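PDB 3ZIL: AAR187Cp from Eremothecium gossypii, which probably regulates the establishment of sister-chromatid cohesion, as the cohesin-associated Wpl1 protein, represented here by its helical C-terminal Wap1 domain. Local coordinates for residues S21-N31 with R64-Q74. Sequence-based numbering, arbitrary orientation.
Sequences SEDLDFILSDN and RHREVWEWCFQ
Leu-28 and Trp-71 meet just beyond the first of two roughly parallel helices, 21-27 and 64-72, whose axes approach to 11.5 Å at a crossing angle of 23°. The pair belongs to the all-helical Wap1 domain, near the N-terminal end of the modelled chain, where helix 20-27 and the loop after it pack on helix 54-72. At the wider end a salt-bridge network spans the gap. Arg-64, bent at chi3, presents NH1 and NH2 end-on to a single oxygen, Asp-25 OD1, with NH2 to OD1 at 3.1 Å; the carboxylate and guanidinium planes are strongly tilted against each other, and NH1 meets that oxygen from above the carboxylate. On its own helix Glu-67 OE1 takes a straighter bond from Arg-64 NH2 (2.7 Å, 168°), close to the guanidinium plane, while Leu-24 CB lies over one guanidinium face. Shortening Arg-64 to an alanine would probably leave the carboxylates of Asp-25 and Glu-67 without the cation between them and open a gap beside Leu-24. Further along, Leu-28 divides its branches: CD1 touches Val-68 CG2, and CD2 sits 3.6 Å from Trp-71 CE3 on the indole. Its CA makes a CH-pi contact over the five-membered ring, 13° off the normal. Leu-28 is also the centre of an inverse gamma turn, where the chain leaves the helix and passes the indole edge; there Trp-71 NE1 donates to Ser-29 O at 2.7 Å, in the ring plane. Asn-31 ND2 lies over the opposite face, its amide tilted to the indole rather than stacked, and Arg-39 of helix 36-52 adds a cation-pi contact to Trp-71. The Asn-31 amide closes the contact: ND2 reaches Trp-71 O at 3.2 Å and Gln-74 OE1 at 2.6 Å, and one water bridges Asn-31 N to that same OE1.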
# COMPACT_ATOMS: atom_id res chain seq x y z
N SER A 21 -32.31 26.35 4.62
CA SER A 21 -32.84 26.20 3.30
C SER A 21 -32.61 27.42 2.42
O SER A 21 -32.25 27.32 1.23
CB SER A 21 -34.32 25.85 3.42
OG SER A 21 -34.87 25.75 2.14
N GLU A 22 -32.75 28.59 3.02
CA GLU A 22 -32.55 29.84 2.28
C GLU A 22 -31.05 30.10 2.12
O GLU A 22 -30.59 30.49 1.05
CB GLU A 22 -33.32 31.00 2.94
CG GLU A 22 -32.64 32.36 2.88
CD GLU A 22 -33.41 33.46 3.66
OE1 GLU A 22 -33.52 33.38 4.94
OE2 GLU A 22 -33.88 34.43 2.99
N ASP A 23 -30.29 29.82 3.17
CA ASP A 23 -28.83 29.87 3.09
C ASP A 23 -28.30 29.04 1.93
O ASP A 23 -27.35 29.45 1.29
CB ASP A 23 -28.18 29.29 4.35
CG ASP A 23 -28.32 30.18 5.56
OD1 ASP A 23 -28.81 31.35 5.41
OD2 ASP A 23 -27.93 29.66 6.64
N LEU A 24 -28.90 27.86 1.71
CA LEU A 24 -28.37 26.90 0.75
C LEU A 24 -28.73 27.27 -0.65
O LEU A 24 -27.90 27.11 -1.56
CB LEU A 24 -28.86 25.51 1.03
CG LEU A 24 -28.05 24.79 2.09
CD1 LEU A 24 -28.38 23.30 1.95
CD2 LEU A 24 -26.54 25.00 1.98
N ASP A 25 -29.95 27.78 -0.83
CA ASP A 25 -30.34 28.37 -2.13
C ASP A 25 -29.35 29.45 -2.51
O ASP A 25 -29.03 29.62 -3.66
CB ASP A 25 -31.73 29.02 -2.07
CG ASP A 25 -32.82 28.02 -1.79
OD1 ASP A 25 -32.59 26.81 -1.96
OD2 ASP A 25 -33.91 28.43 -1.38
N PHE A 26 -28.91 30.22 -1.54
CA PHE A 26 -28.01 31.26 -1.86
C PHE A 26 -26.63 30.71 -2.25
O PHE A 26 -26.08 31.05 -3.30
CB PHE A 26 -27.91 32.26 -0.70
CG PHE A 26 -26.84 33.28 -0.91
CD1 PHE A 26 -25.51 33.01 -0.52
CD2 PHE A 26 -27.13 34.50 -1.55
CE1 PHE A 26 -24.52 33.95 -0.72
CE2 PHE A 26 -26.12 35.43 -1.77
CZ PHE A 26 -24.82 35.16 -1.36
N ILE A 27 -26.06 29.87 -1.39
CA ILE A 27 -24.66 29.46 -1.54
C ILE A 27 -24.53 28.51 -2.74
O ILE A 27 -23.47 28.47 -3.41
CB ILE A 27 -24.14 28.75 -0.25
CG1 ILE A 27 -22.69 29.11 -0.02
CG2 ILE A 27 -24.31 27.25 -0.34
CD1 ILE A 27 -22.55 30.57 0.37
N LEU A 28 -25.59 27.80 -3.05
CA LEU A 28 -25.50 26.86 -4.18
C LEU A 28 -25.82 27.58 -5.49
O LEU A 28 -26.75 27.20 -6.24
CB LEU A 28 -26.37 25.59 -3.98
CG LEU A 28 -26.11 24.77 -2.68
CD1 LEU A 28 -27.23 23.74 -2.48
CD2 LEU A 28 -24.71 24.12 -2.60
N SER A 29 -24.99 28.57 -5.83
CA SER A 29 -25.25 29.41 -7.02
C SER A 29 -24.91 28.61 -8.30
O SER A 29 -23.89 27.94 -8.35
CB SER A 29 -24.36 30.67 -6.97
OG SER A 29 -23.02 30.26 -6.70
N ASP A 30 -25.77 28.67 -9.30
CA ASP A 30 -25.53 28.11 -10.67
C ASP A 30 -24.10 28.24 -11.21
O ASP A 30 -23.68 29.35 -11.61
CB ASP A 30 -26.52 28.82 -11.65
CG ASP A 30 -26.67 28.07 -12.98
OD1 ASP A 30 -25.70 27.39 -13.45
OD2 ASP A 30 -27.76 28.19 -13.56
N ASN A 31 -23.34 27.13 -11.21
CA ASN A 31 -21.92 27.13 -11.59
C ASN A 31 -21.71 27.56 -13.04
O ASN A 31 -20.65 28.02 -13.37
CB ASN A 31 -21.26 25.73 -11.35
CG ASN A 31 -21.18 25.35 -9.85
OD1 ASN A 31 -20.74 26.15 -9.04
ND2 ASN A 31 -21.60 24.12 -9.49
N ARG A 64 -31.02 17.69 1.68
CA ARG A 64 -30.48 18.23 0.44
C ARG A 64 -29.17 17.60 -0.03
O ARG A 64 -28.39 18.24 -0.66
CB ARG A 64 -30.38 19.78 0.56
CG ARG A 64 -31.78 20.30 0.88
CD ARG A 64 -31.86 21.80 0.85
NE ARG A 64 -31.61 22.31 -0.47
CZ ARG A 64 -31.64 23.61 -0.76
NH1 ARG A 64 -31.91 24.51 0.18
NH2 ARG A 64 -31.39 23.99 -1.99
N HIS A 65 -28.94 16.33 0.30
CA HIS A 65 -27.67 15.74 0.07
C HIS A 65 -27.34 15.70 -1.43
O HIS A 65 -26.26 16.13 -1.88
CB HIS A 65 -27.66 14.35 0.71
CG HIS A 65 -26.28 13.85 1.06
ND1 HIS A 65 -26.06 12.65 1.66
CD2 HIS A 65 -25.01 14.46 0.87
CE1 HIS A 65 -24.73 12.49 1.85
NE2 HIS A 65 -24.09 13.61 1.34
N ARG A 66 -28.27 15.24 -2.26
CA ARG A 66 -27.96 15.17 -3.69
C ARG A 66 -27.71 16.53 -4.33
O ARG A 66 -26.82 16.65 -5.16
CB ARG A 66 -29.05 14.48 -4.51
CG ARG A 66 -28.86 14.87 -5.99
CD ARG A 66 -30.06 14.74 -6.87
NE ARG A 66 -31.25 15.45 -6.41
CZ ARG A 66 -31.51 16.70 -6.79
NH1 ARG A 66 -30.64 17.35 -7.56
NH2 ARG A 66 -32.61 17.29 -6.39
N GLU A 67 -28.45 17.58 -3.96
CA GLU A 67 -28.23 18.86 -4.64
C GLU A 67 -26.87 19.46 -4.18
O GLU A 67 -26.11 20.04 -5.01
CB GLU A 67 -29.37 19.86 -4.30
CG GLU A 67 -29.29 21.16 -5.08
CD GLU A 67 -30.20 22.26 -4.54
OE1 GLU A 67 -31.10 21.96 -3.74
OE2 GLU A 67 -29.99 23.45 -4.92
N VAL A 68 -26.57 19.36 -2.86
CA VAL A 68 -25.28 19.91 -2.37
C VAL A 68 -24.09 19.16 -3.07
O VAL A 68 -23.12 19.76 -3.50
CB VAL A 68 -25.21 19.88 -0.79
CG1 VAL A 68 -23.80 20.14 -0.22
CG2 VAL A 68 -26.15 20.91 -0.25
N TRP A 69 -24.21 17.84 -3.21
CA TRP A 69 -23.14 17.01 -3.77
C TRP A 69 -22.96 17.35 -5.22
O TRP A 69 -21.84 17.50 -5.65
CB TRP A 69 -23.47 15.53 -3.63
CG TRP A 69 -22.33 14.56 -3.96
CD1 TRP A 69 -22.00 13.98 -5.20
CD2 TRP A 69 -21.31 14.06 -3.01
NE1 TRP A 69 -20.87 13.17 -5.10
CE2 TRP A 69 -20.44 13.14 -3.78
CE3 TRP A 69 -21.09 14.22 -1.63
CZ2 TRP A 69 -19.41 12.45 -3.18
CZ3 TRP A 69 -20.05 13.51 -1.02
CH2 TRP A 69 -19.22 12.65 -1.78
N GLU A 70 -24.05 17.42 -5.98
CA GLU A 70 -23.91 17.68 -7.44
C GLU A 70 -23.36 19.09 -7.66
O GLU A 70 -22.61 19.32 -8.62
CB GLU A 70 -25.23 17.47 -8.19
CG GLU A 70 -25.62 16.00 -8.27
CD GLU A 70 -26.89 15.72 -9.11
OE1 GLU A 70 -27.60 16.65 -9.54
OE2 GLU A 70 -27.17 14.52 -9.34
N TRP A 71 -23.73 20.01 -6.78
CA TRP A 71 -23.17 21.35 -6.81
C TRP A 71 -21.69 21.34 -6.52
O TRP A 71 -20.90 21.86 -7.34
CB TRP A 71 -23.94 22.35 -5.88
CG TRP A 71 -23.39 23.75 -6.02
CD1 TRP A 71 -23.77 24.70 -6.95
CD2 TRP A 71 -22.28 24.35 -5.28
NE1 TRP A 71 -23.04 25.87 -6.78
CE2 TRP A 71 -22.14 25.72 -5.78
CE3 TRP A 71 -21.48 23.93 -4.19
CZ2 TRP A 71 -21.17 26.59 -5.29
CZ3 TRP A 71 -20.52 24.81 -3.71
CH2 TRP A 71 -20.36 26.11 -4.24
N CYS A 72 -21.25 20.68 -5.42
CA CYS A 72 -19.82 20.67 -5.10
C CYS A 72 -19.01 19.99 -6.22
O CYS A 72 -17.90 20.41 -6.51
CB CYS A 72 -19.48 19.99 -3.75
SG CYS A 72 -20.24 20.87 -2.32
N PHE A 73 -19.53 18.95 -6.83
CA PHE A 73 -18.66 18.10 -7.70
C PHE A 73 -19.00 18.27 -9.13
O PHE A 73 -18.62 17.47 -9.94
CB PHE A 73 -18.65 16.62 -7.28
CG PHE A 73 -18.10 16.43 -5.90
CD1 PHE A 73 -16.74 16.53 -5.67
CD2 PHE A 73 -18.96 16.25 -4.79
CE1 PHE A 73 -16.22 16.36 -4.37
CE2 PHE A 73 -18.45 16.09 -3.51
CZ PHE A 73 -17.07 16.19 -3.29
N GLN A 74 -19.69 19.36 -9.45
CA GLN A 74 -20.11 19.61 -10.87
C GLN A 74 -18.87 19.74 -11.80
O GLN A 74 -18.85 19.25 -12.93
CB GLN A 74 -21.03 20.86 -10.98
CG GLN A 74 -21.76 20.89 -12.31
CD GLN A 74 -22.53 22.18 -12.57
OE1 GLN A 74 -22.52 23.11 -11.75
NE2 GLN A 74 -23.25 22.23 -13.70
O HOH W 1 -24.91 24.59 -10.64